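Local coordinates for cytosine deaminase (Klebsiella pneumoniae, PDB 4R7W), which probably catalyses the hydrolytic deamination of cytosine to uracil and ammonia, as an iron-bound member of the amidohydrolase superfamily, at residues Q236-H241 against N266-P271. Residues are numbered along the deposited sequence; the frame is centred on the assembly and turned at random.
Sequences QVTASH and NFISCP. With O7U ((2R)-2-amino-2,5-dihydro-1,5,2-diazaphosphinin-6(1H)-one 2-oxide), chain M.
Ala239 and Ile268 carry the centre of this parallel strand pair. Ala239 N reaches Asn266 O at 2.8 Å, and Ile268 N returns to Ala239 O; a nearly straight bond from Asn266 N to Val237 O (178°) and one from His241 N to Ile268 O complete the backbone bonds. Ile268 can be followed outward: its CB lies 3.8 Å from Ser240 OG, CG1, turned beside the backbone N (chi1 -70°), lies against Thr238 CG2, and CD1, extended by chi2 of 174°, touches that same methyl at 3.7 Å. A branched aliphatic chain suits this filling role; Ser240 OG is hydrogen-bonded to Asp207 and His56. On the other face the small Ala239 lets the Phe267 ring sit close, CB to CE1 4.3 Å, and both touch helix 220-230. A water donates to both Ala239 O and Ile268 O.

At the C-terminal end His241 uses both ring nitrogens: NE2 donates to O4, the oxygen on phosphorus of the bound O7U, 2.9 Å away, while ND1 shares a hydrogen bond with a water that accepts from Cys270 N. Cys270 SG approaches the ring obliquely. Strand 237-241, helix 250-263 and strand 266-269 form a beta-alpha-beta unit of the amidohydrolase TIM barrel, whose C-terminal strand ends hold the iron-containing active site.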
loop_
_atom_site.group_PDB
_atom_site.type_symbol
_atom_site.label_atom_id
_atom_site.label_comp_id
_atom_site.label_asym_id
_atom_site.label_seq_id
_atom_site.Cartn_x
_atom_site.Cartn_y
_atom_site.Cartn_z
ATOM N N GLN B 236 -8.596 17.949 23.501
ATOM C CA GLN B 236 -8.300 18.993 22.520
ATOM C C GLN B 236 -6.840 18.944 22.017
ATOM O O GLN B 236 -6.417 19.773 21.210
ATOM C CB GLN B 236 -8.658 20.379 23.098
ATOM C CG GLN B 236 -10.148 20.644 23.253
ATOM C CD GLN B 236 -10.757 19.943 24.455
ATOM O OE1 GLN B 236 -10.197 19.975 25.554
ATOM N NE2 GLN B 236 -11.908 19.302 24.253
ATOM N N VAL B 237 -6.093 17.940 22.470
ATOM C CA VAL B 237 -4.703 17.764 22.084
ATOM C C VAL B 237 -4.452 16.485 21.263
ATOM O O VAL B 237 -4.977 15.405 21.570
ATOM C CB VAL B 237 -3.773 17.785 23.327
ATOM C CG1 VAL B 237 -2.333 17.500 22.933
ATOM C CG2 VAL B 237 -3.868 19.144 24.052
ATOM N N THR B 238 -3.673 16.634 20.199
ATOM C CA THR B 238 -3.257 15.517 19.366
ATOM C C THR B 238 -1.742 15.528 19.175
ATOM O O THR B 238 -1.166 16.559 18.878
ATOM C CB THR B 238 -3.932 15.597 17.988
ATOM O OG1 THR B 238 -5.343 15.419 18.153
ATOM C CG2 THR B 238 -3.378 14.533 17.039
ATOM N N ALA B 239 -1.110 14.374 19.361
ATOM C CA ALA B 239 0.290 14.198 19.020
ATOM C C ALA B 239 0.393 13.478 17.682
ATOM O O ALA B 239 0.053 12.289 17.577
ATOM C CB ALA B 239 1.006 13.393 20.101
ATOM N N SER B 240 0.841 14.196 16.656
ATOM C CA SER B 240 1.071 13.583 15.352
ATOM C C SER B 240 2.437 12.906 15.277
ATOM O O SER B 240 3.412 13.358 15.910
ATOM C CB SER B 240 0.936 14.604 14.216
ATOM O OG SER B 240 -0.416 15.014 14.027
ATOM N N HIS B 241 2.474 11.833 14.489
ATOM C CA HIS B 241 3.655 11.014 14.218
ATOM C C HIS B 241 4.098 10.145 15.384
ATOM O O HIS B 241 3.790 8.953 15.424
ATOM C CB HIS B 241 4.819 11.859 13.693
ATOM C CG HIS B 241 4.556 12.468 12.355
ATOM N ND1 HIS B 241 4.338 11.706 11.227
ATOM C CD2 HIS B 241 4.485 13.763 11.959
ATOM C CE1 HIS B 241 4.140 12.507 10.195
ATOM N NE2 HIS B 241 4.214 13.761 10.613
ATOM N N ASN B 266 -4.984 12.518 21.798
ATOM C CA ASN B 266 -5.097 11.703 20.600
ATOM C C ASN B 266 -3.763 11.517 19.892
ATOM O O ASN B 266 -2.805 12.249 20.148
ATOM C CB ASN B 266 -6.090 12.336 19.637
ATOM C CG ASN B 266 -7.463 12.442 20.232
ATOM O OD1 ASN B 266 -8.221 11.473 20.233
ATOM N ND2 ASN B 266 -7.789 13.617 20.774
ATOM N N PHE B 267 -3.729 10.550 18.979
ATOM C CA PHE B 267 -2.542 10.221 18.209
ATOM C C PHE B 267 -2.878 10.075 16.738
ATOM O O PHE B 267 -3.879 9.461 16.389
ATOM C CB PHE B 267 -1.919 8.905 18.717
ATOM C CG PHE B 267 -1.258 9.033 20.062
ATOM C CD1 PHE B 267 0.122 9.182 20.164
ATOM C CD2 PHE B 267 -2.020 9.029 21.223
ATOM C CE1 PHE B 267 0.733 9.316 21.396
ATOM C CE2 PHE B 267 -1.415 9.157 22.464
ATOM C CZ PHE B 267 -0.032 9.309 22.550
ATOM N N ILE B 268 -2.022 10.616 15.874
ATOM C CA ILE B 268 -2.187 10.433 14.442
ATOM C C ILE B 268 -0.933 9.763 13.901
ATOM O O ILE B 268 0.178 10.137 14.277
ATOM C CB ILE B 268 -2.437 11.781 13.718
ATOM C CG1 ILE B 268 -3.822 12.348 14.067
ATOM C CG2 ILE B 268 -2.347 11.609 12.222
ATOM C CD1 ILE B 268 -4.066 13.756 13.490
ATOM N N SER B 269 -1.096 8.756 13.046
ATOM C CA SER B 269 0.066 8.097 12.420
ATOM C C SER B 269 -0.041 8.225 10.903
ATOM O O SER B 269 -1.143 8.168 10.347
ATOM C CB SER B 269 0.155 6.622 12.842
ATOM O OG SER B 269 1.299 5.971 12.291
ATOM N N CYS B 270 1.089 8.432 10.239
ATOM C CA CYS B 270 1.102 8.571 8.787
ATOM C C CYS B 270 1.979 7.494 8.133
ATOM O O CYS B 270 3.129 7.761 7.756
ATOM C CB CYS B 270 1.572 9.974 8.410
ATOM S SG CYS B 270 0.658 11.326 9.260
ATOM N N PRO B 271 1.441 6.271 7.994
ATOM C CA PRO B 271 2.232 5.083 7.622
ATOM C C PRO B 271 2.948 5.164 6.273
ATOM O O PRO B 271 4.064 4.658 6.172
ATOM C CB PRO B 271 1.184 3.968 7.593
ATOM C CG PRO B 271 -0.113 4.678 7.332
ATOM C CD PRO B 271 0.013 5.945 8.134
HETATM N N1 O7U M . 6.992 18.835 7.664
HETATM C C2 O7U M . 7.319 18.048 8.771
HETATM O O2 O7U M . 7.960 18.420 9.768
HETATM N N3 O7U M . 6.894 16.739 8.793
HETATM N N4 O7U M . 6.726 14.597 7.140
HETATM O O4 O7U M . 4.875 15.497 8.448
HETATM P P4 O7U M . 6.015 15.963 7.678
HETATM C C5 O7U M . 5.722 17.129 6.363
HETATM C C6 O7U M . 6.214 18.301 6.546
HETATM O O HOH W 1 1.152 9.862 16.952
HETATM O O HOH W 2 3.766 7.061 13.295
HETATM O O HOH W 3 3.570 8.789 11.088
#